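Local coordinates for protein coproheme decarboxylase (Thermus thermophilus, PDB 1VDH) that catalyses the hydrogen peroxide-dependent oxidative decarboxylation of Fe-coproporphyrin III (coproheme) to heme b, the last step of the coproporphyrin-dependent pathway of heme synthesis, at residues A[42-45]-A[46-50]; A[202-206]-A[207-211]; A[241-244]-A[245-249]. All coordinates share one frame; numbering follows the deposited sequence.

Interaction 1 (A[42-45]-A[46-50])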
loop_
_atom_site.group_PDB
_atom_site.type_symbol
_atom_site.label_atom_id
_atom_site.label_comp_id
_atom_site.label_asym_id
_atom_site.label_seq_id
_atom_site.Cartn_x
_atom_site.Cartn_y
_atom_site.Cartn_z
ATOM N N GLU A 42 3.059 -36.906 -5.980
ATOM C CA GLU A 42 3.698 -37.655 -7.061
ATOM C C GLU A 42 3.910 -36.783 -8.289
ATOM O O GLU A 42 4.975 -36.815 -8.906
ATOM C CB GLU A 42 2.877 -38.897 -7.426
ATOM C CG GLU A 42 2.851 -39.975 -6.343
ATOM C CD GLU A 42 4.237 -40.491 -5.977
ATOM O OE1 GLU A 42 4.474 -40.762 -4.780
ATOM O OE2 GLU A 42 5.092 -40.627 -6.880
ATOM N N GLU A 43 2.896 -35.998 -8.636
ATOM C CA GLU A 43 2.988 -35.104 -9.782
ATOM C C GLU A 43 4.044 -34.021 -9.546
ATOM O O GLU A 43 4.767 -33.647 -10.465
ATOM C CB GLU A 43 1.635 -34.452 -10.060
ATOM C CG GLU A 43 1.641 -33.526 -11.269
ATOM C CD GLU A 43 0.342 -32.765 -11.431
ATOM O OE1 GLU A 43 -0.125 -32.627 -12.580
ATOM O OE2 GLU A 43 -0.213 -32.300 -10.414
ATOM N N LEU A 44 4.119 -33.509 -8.318
ATOM C CA LEU A 44 5.104 -32.473 -7.987
ATOM C C LEU A 44 6.521 -33.018 -8.139
ATOM O O LEU A 44 7.393 -32.344 -8.695
ATOM C CB LEU A 44 4.887 -31.944 -6.566
ATOM C CG LEU A 44 5.824 -30.814 -6.118
ATOM C CD1 LEU A 44 5.684 -29.609 -7.051
ATOM C CD2 LEU A 44 5.503 -30.423 -4.688
ATOM N N LYS A 45 6.744 -34.245 -7.670
ATOM C CA LYS A 45 8.057 -34.879 -7.782
ATOM C C LYS A 45 8.465 -34.996 -9.245
ATOM O O LYS A 45 9.627 -34.787 -9.589
ATOM C CB LYS A 45 8.061 -36.267 -7.132
ATOM C CG LYS A 45 8.095 -36.247 -5.612
ATOM C CD LYS A 45 8.441 -37.619 -5.042
ATOM C CE LYS A 45 7.398 -38.663 -5.403
ATOM N NZ LYS A 45 7.718 -39.996 -4.809
ATOM N N GLY A 46 7.500 -35.325 -10.102
ATOM C CA GLY A 46 7.774 -35.443 -11.524
ATOM C C GLY A 46 8.261 -34.121 -12.097
ATOM O O GLY A 46 9.194 -34.089 -12.897
ATOM N N LEU A 47 7.628 -33.026 -11.683
ATOM C CA LEU A 47 8.017 -31.698 -12.149
ATOM C C LEU A 47 9.425 -31.331 -11.660
ATOM O O LEU A 47 10.268 -30.892 -12.448
ATOM C CB LEU A 47 7.006 -30.648 -11.674
ATOM C CG LEU A 47 7.327 -29.190 -12.013
ATOM C CD1 LEU A 47 7.518 -29.013 -13.522
ATOM C CD2 LEU A 47 6.219 -28.296 -11.494
ATOM N N VAL A 48 9.664 -31.518 -10.363
ATOM C CA VAL A 48 10.957 -31.217 -9.746
ATOM C C VAL A 48 12.061 -32.086 -10.350
ATOM O O VAL A 48 13.217 -31.670 -10.435
ATOM C CB VAL A 48 10.900 -31.409 -8.211
ATOM C CG1 VAL A 48 12.277 -31.180 -7.585
ATOM C CG2 VAL A 48 9.890 -30.440 -7.606
ATOM N N ARG A 49 11.692 -33.288 -10.783
ATOM C CA ARG A 49 12.637 -34.207 -11.407
ATOM C C ARG A 49 13.119 -33.605 -12.728
ATOM O O ARG A 49 14.296 -33.708 -13.068
ATOM C CB ARG A 49 11.975 -35.570 -11.638
ATOM C CG ARG A 49 12.891 -36.626 -12.231
ATOM C CD ARG A 49 12.286 -38.019 -12.091
ATOM N NE ARG A 49 11.028 -38.162 -12.823
ATOM C CZ ARG A 49 9.895 -38.626 -12.298
ATOM N NH1 ARG A 49 8.807 -38.720 -13.053
ATOM N NH2 ARG A 49 9.839 -38.976 -11.016
ATOM N N GLU A 50 12.211 -32.953 -13.453
ATOM C CA GLU A 50 12.553 -32.310 -14.719
ATOM C C GLU A 50 13.587 -31.210 -14.483
ATOM O O GLU A 50 14.549 -31.077 -15.240
ATOM C CB GLU A 50 11.302 -31.714 -15.380
ATOM C CG GLU A 50 10.294 -32.759 -15.856
ATOM C CD GLU A 50 9.024 -32.155 -16.441
ATOM O OE1 GLU A 50 7.987 -32.846 -16.416
ATOM O OE2 GLU A 50 9.052 -31.000 -16.924
#
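Val48 turns CG1 anti to the backbone N (chi1 176°), and this rotation lays the other branch, CG2, back over the preceding turn, 3.3 Å from Leu44 O and 4.3 Å from Leu44 CD1. Arg49 starts with the same kind of chi1 but bends at chi3 (63°), which folds its guanidinium back along the helix, with Gly46 CA standing over one face, nearer its margin than its centre. The CB of Arg49 meanwhile rests 3.2 Å from Lys45 O, the carbonyl that also takes its amide. The ladder beneath these side chains is that of a regular alpha-helix, four residues back at each step: Val48 N reaches Leu44 O at 2.9 Å in a nearly straight bond, while Gly46 N to Glu42 O is longer at 3.2 Å. These turns belong to helix 34-56 of the chlorite dismutase-type fold, a member of the dimeric alpha-beta barrel group, whose helices pack on an antiparallel sheet. The helix has a buried and a more exposed side. Leu44, Leu47 and Val48 are buried: Leu44 and Leu47 lean on Leu93 of helix 83-95, whereas Val48 sits on Tyr62 and Ile64 of strand 61-67. On the more exposed side Lys45, which also touches Glu240 of helix 240-246, bends at its third torsion and brings NZ to the carboxylate of Glu42, one turn earlier; the salt bridge, 3.3 Å from Lys45 NZ to Glu42 OE1, is weak as a hydrogen bond. Glu43 faces elsewhere, its OE2 accepting a hydrogen bond from Ala97 N.

Interaction 2 (A[202-206]-A[207-211])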
loop_
_atom_site.group_PDB
_atom_site.type_symbol
_atom_site.label_atom_id
_atom_site.label_comp_id
_atom_site.label_asym_id
_atom_site.label_seq_id
_atom_site.Cartn_x
_atom_site.Cartn_y
_atom_site.Cartn_z
ATOM N N LEU A 202 21.571 -14.460 -1.077
ATOM C CA LEU A 202 22.691 -14.805 -0.206
ATOM C C LEU A 202 22.448 -16.245 0.240
ATOM O O LEU A 202 21.311 -16.627 0.512
ATOM C CB LEU A 202 22.737 -13.883 1.023
ATOM C CG LEU A 202 22.803 -12.363 0.794
ATOM C CD1 LEU A 202 22.906 -11.641 2.141
ATOM C CD2 LEU A 202 23.990 -12.008 -0.091
ATOM N N PHE A 203 23.508 -17.047 0.279
ATOM C CA PHE A 203 23.404 -18.442 0.689
ATOM C C PHE A 203 24.394 -18.696 1.817
ATOM O O PHE A 203 25.553 -18.280 1.735
ATOM C CB PHE A 203 23.712 -19.369 -0.488
ATOM C CG PHE A 203 22.811 -19.168 -1.676
ATOM C CD1 PHE A 203 21.518 -19.677 -1.680
ATOM C CD2 PHE A 203 23.265 -18.483 -2.796
ATOM C CE1 PHE A 203 20.686 -19.508 -2.790
ATOM C CE2 PHE A 203 22.442 -18.308 -3.911
ATOM C CZ PHE A 203 21.151 -18.823 -3.906
ATOM N N SER A 204 23.944 -19.391 2.859
ATOM C CA SER A 204 24.798 -19.678 4.012
ATOM C C SER A 204 24.221 -20.823 4.825
ATOM O O SER A 204 23.036 -21.130 4.716
ATOM C CB SER A 204 24.894 -18.436 4.913
ATOM O OG SER A 204 25.806 -18.635 5.984
ATOM N N GLU A 205 25.059 -21.442 5.654
ATOM C CA GLU A 205 24.613 -22.544 6.503
ATOM C C GLU A 205 24.027 -22.019 7.807
ATOM O O GLU A 205 23.490 -22.784 8.605
ATOM C CB GLU A 205 25.774 -23.497 6.812
ATOM C CG GLU A 205 26.364 -24.187 5.587
ATOM C CD GLU A 205 25.357 -25.045 4.828
ATOM O OE1 GLU A 205 24.645 -25.860 5.460
ATOM O OE2 GLU A 205 25.285 -24.915 3.587
ATOM N N ASP A 206 24.134 -20.709 8.016
ATOM C CA ASP A 206 23.627 -20.070 9.228
ATOM C C ASP A 206 22.974 -18.746 8.840
ATOM O O ASP A 206 23.641 -17.848 8.331
ATOM C CB ASP A 206 24.790 -19.821 10.204
ATOM C CG ASP A 206 24.333 -19.308 11.573
ATOM O OD1 ASP A 206 23.150 -18.947 11.749
ATOM O OD2 ASP A 206 25.182 -19.259 12.488
ATOM N N PRO A 207 21.658 -18.608 9.089
ATOM C CA PRO A 207 20.939 -17.375 8.753
ATOM C C PRO A 207 21.495 -16.145 9.469
ATOM O O PRO A 207 21.347 -15.028 8.988
ATOM C CB PRO A 207 19.491 -17.695 9.154
ATOM C CG PRO A 207 19.641 -18.711 10.232
ATOM C CD PRO A 207 20.755 -19.588 9.718
ATOM N N VAL A 208 22.179 -16.358 10.590
ATOM C CA VAL A 208 22.768 -15.249 11.335
ATOM C C VAL A 208 23.843 -14.567 10.490
ATOM O O VAL A 208 24.067 -13.367 10.619
ATOM C CB VAL A 208 23.341 -15.718 12.695
ATOM C CG1 VAL A 208 24.113 -14.596 13.379
ATOM C CG2 VAL A 208 22.203 -16.171 13.596
ATOM N N GLN A 209 24.481 -15.322 9.595
ATOM C CA GLN A 209 25.502 -14.741 8.725
ATOM C C GLN A 209 24.874 -13.676 7.825
ATOM O O GLN A 209 25.515 -12.672 7.510
ATOM C CB GLN A 209 26.211 -15.824 7.910
ATOM C CG GLN A 209 27.190 -16.666 8.733
ATOM C CD GLN A 209 28.427 -15.879 9.152
ATOM O OE1 GLN A 209 29.097 -15.269 8.318
ATOM N NE2 GLN A 209 28.726 -15.881 10.447
ATOM N N PHE A 210 23.615 -13.887 7.435
ATOM C CA PHE A 210 22.896 -12.906 6.616
ATOM C C PHE A 210 22.770 -11.609 7.421
ATOM O O PHE A 210 22.971 -10.508 6.895
ATOM C CB PHE A 210 21.479 -13.385 6.295
ATOM C CG PHE A 210 21.416 -14.682 5.536
ATOM C CD1 PHE A 210 20.376 -15.576 5.773
ATOM C CD2 PHE A 210 22.359 -14.992 4.561
ATOM C CE1 PHE A 210 20.267 -16.760 5.047
ATOM C CE2 PHE A 210 22.260 -16.176 3.826
ATOM C CZ PHE A 210 21.214 -17.060 4.067
ATOM N N LYS A 211 22.407 -11.755 8.694
ATOM C CA LYS A 211 22.233 -10.614 9.591
ATOM C C LYS A 211 23.525 -9.818 9.783
ATOM O O LYS A 211 23.527 -8.588 9.702
ATOM C CB LYS A 211 21.705 -11.086 10.948
ATOM C CG LYS A 211 21.430 -9.961 11.938
ATOM C CD LYS A 211 21.031 -10.516 13.294
ATOM C CE LYS A 211 20.745 -9.400 14.288
ATOM N NZ LYS A 211 21.947 -8.570 14.557
#
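The Phe210 ring lies against the end of strand 198-204, with Phe203 N at its edge near the ring plane, 3.9 Å from Phe210 CE2. Ser204 CB approaches the same CE2 obliquely at 3.6 Å, and Leu202 CB packs on it at 3.7 Å, the leucine and the phenylalanine running alongside in opposite senses; Leu202 also adjoins Gln185 and Tyr145, both predicted to bind coproheme. A second flat group, the Asp206 carboxylate, N-caps the helix: its CG stands anti to the backbone N (chi1 -173°), and OD1 accepts Val208 N at 3.0 Å from well above the carboxylate plane. Asp206 O takes Gln209 N at 2.9 Å, also from above the carbonyl plane. With an alanine here, the amide of Val208 would probably lose its capping acceptor and the first turn would be less firmly held. Ser204 OG, bonded to Glu182 O, also receives a weak bond from Asp206 N. The reversal thus joins strand 198-204, which lies between strands 141-152 and 184-189, to helix 207-217, whose Lys211 forms salt bridges with Glu13 and Glu113 of a neighbouring subunit.

Interaction 3 (A[241-244]-A[245-249])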
loop_
_atom_site.group_PDB
_atom_site.type_symbol
_atom_site.label_atom_id
_atom_site.label_comp_id
_atom_site.label_asym_id
_atom_site.label_seq_id
_atom_site.Cartn_x
_atom_site.Cartn_y
_atom_site.Cartn_z
ATOM N N GLU A 241 13.023 -35.298 0.813
ATOM C CA GLU A 241 12.468 -35.783 2.077
ATOM C C GLU A 241 11.979 -34.653 2.975
ATOM O O GLU A 241 10.951 -34.788 3.636
ATOM C CB GLU A 241 13.491 -36.641 2.831
ATOM C CG GLU A 241 13.717 -38.022 2.226
ATOM C CD GLU A 241 12.443 -38.851 2.167
ATOM O OE1 GLU A 241 12.012 -39.199 1.046
ATOM O OE2 GLU A 241 11.871 -39.150 3.239
ATOM N N ALA A 242 12.725 -33.548 3.009
ATOM C CA ALA A 242 12.351 -32.396 3.823
ATOM C C ALA A 242 11.026 -31.802 3.338
ATOM O O ALA A 242 10.157 -31.479 4.148
ATOM C CB ALA A 242 13.456 -31.335 3.794
ATOM N N LEU A 243 10.871 -31.666 2.021
ATOM C CA LEU A 243 9.632 -31.125 1.454
ATOM C C LEU A 243 8.476 -32.069 1.764
ATOM O O LEU A 243 7.374 -31.630 2.113
ATOM C CB LEU A 243 9.761 -30.920 -0.060
ATOM C CG LEU A 243 8.525 -30.371 -0.788
ATOM C CD1 LEU A 243 8.054 -29.070 -0.135
ATOM C CD2 LEU A 243 8.849 -30.147 -2.262
ATOM N N ARG A 244 8.737 -33.369 1.651
ATOM C CA ARG A 244 7.724 -34.376 1.943
ATOM C C ARG A 244 7.260 -34.262 3.393
ATOM O O ARG A 244 6.061 -34.255 3.663
ATOM C CB ARG A 244 8.261 -35.788 1.668
ATOM C CG ARG A 244 7.306 -36.884 2.122
ATOM C CD ARG A 244 7.377 -38.146 1.274
ATOM N NE ARG A 244 8.577 -38.938 1.513
ATOM C CZ ARG A 244 8.591 -40.266 1.612
ATOM N NH1 ARG A 244 7.466 -40.966 1.505
ATOM N NH2 ARG A 244 9.739 -40.901 1.792
ATOM N N ALA A 245 8.217 -34.145 4.313
ATOM C CA ALA A 245 7.924 -34.024 5.742
ATOM C C ALA A 245 7.123 -32.759 6.050
ATOM O O ALA A 245 6.195 -32.782 6.856
ATOM C CB ALA A 245 9.220 -34.036 6.553
ATOM N N PHE A 246 7.507 -31.658 5.408
ATOM C CA PHE A 246 6.835 -30.372 5.578
ATOM C C PHE A 246 5.355 -30.481 5.183
ATOM O O PHE A 246 4.479 -29.906 5.835
ATOM C CB PHE A 246 7.532 -29.309 4.718
ATOM C CG PHE A 246 6.811 -27.990 4.675
ATOM C CD1 PHE A 246 6.770 -27.170 5.797
ATOM C CD2 PHE A 246 6.164 -27.574 3.514
ATOM C CE1 PHE A 246 6.093 -25.947 5.762
ATOM C CE2 PHE A 246 5.488 -26.358 3.472
ATOM C CZ PHE A 246 5.453 -25.542 4.599
ATOM N N LEU A 247 5.087 -31.240 4.123
ATOM C CA LEU A 247 3.725 -31.433 3.633
ATOM C C LEU A 247 2.971 -32.521 4.398
ATOM O O LEU A 247 1.830 -32.852 4.063
ATOM C CB LEU A 247 3.747 -31.734 2.132
ATOM C CG LEU A 247 4.391 -30.623 1.293
ATOM C CD1 LEU A 247 4.486 -31.034 -0.175
ATOM C CD2 LEU A 247 3.595 -29.329 1.448
ATOM N N GLY A 248 3.613 -33.064 5.430
ATOM C CA GLY A 248 2.993 -34.094 6.246
ATOM C C GLY A 248 2.850 -35.447 5.574
ATOM O O GLY A 248 1.953 -36.221 5.911
ATOM N N LEU A 249 3.726 -35.732 4.618
ATOM C CA LEU A 249 3.685 -37.007 3.912
ATOM C C LEU A 249 4.920 -37.861 4.217
ATOM O O LEU A 249 5.021 -38.971 3.656
ATOM C CB LEU A 249 3.541 -36.769 2.408
ATOM C CG LEU A 249 2.269 -36.021 1.992
ATOM C CD1 LEU A 249 2.288 -35.735 0.509
ATOM C CD2 LEU A 249 1.040 -36.830 2.364
ATOM O OXT LEU A 249 5.775 -37.410 5.015
#
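Leu243 and Leu247 form the tightly packed side of this helix end, their side chains crossing obliquely with the two CD1 atoms 4.1 Å apart. Leu247 also presses its CG to within 3.3 Å of Leu243 O, the carbonyl that accepts its own amide, and Phe246 adds looser cover, its CD2 lying 4.4 Å from Leu243 CD1. The solvent side is built differently, from charged groups and exposed Ala245. There Glu241 and Arg244, one turn apart, form a salt bridge: Arg244 NH2 donates to the syn lone pair of Glu241 OE1 at 2.9 Å, the oxygen lying 18° out of the guanidinium plane, while the bond to Glu241 OE2 is weak. In Arg244, chi1 (173°, CG anti to the backbone N) places CG 3.3 Å from Leu249 OXT, and the bends at the next two torsions carry the guanidinium to Glu241. The C-terminal carboxylate lies beside the aliphatic part of the arginine, whose charge may favour it electrostatically. The helix stops in a Schellman motif: Gly248 adopts a positive phi (72°), its amide bonds back to Ala245 O, and Leu249 N reaches Arg244 O at 2.9 Å. Arg244 O also receives a weak bond from Leu247 N. The helix ends against several parts of the fold: Leu243 and Phe246 rest on Leu74 of strand 74-80, Phe246 also meets Phe26 of helix 26-31, and Leu249 lies on Arg37, Glu38 and Trp41 of helix 34-56, while Leu247 O accepts from Trp29 and Arg37.

In the fold
Followed from the N terminus, the three contacts come strictly in series; none nests in or crosses another, and each joins two segments that follow one another in the chain. Interaction 1 lies within helix 34-56 and closes no loop. Interaction 2 closes the tight turn from strand 198-204 into helix 207-217, at a subunit interface, with its centre about 29 Å from that of interaction 1. Interaction 3 ends the chain at helix 240-246, and here the polypeptide returns to its early part: Leu44 CD2 meets Leu243 CD2 at 4.1 Å, packing interaction 3 on interaction 1. The C-terminal helix is thereby tied to helix 34-56, whereas interaction 2 touches neither of the others.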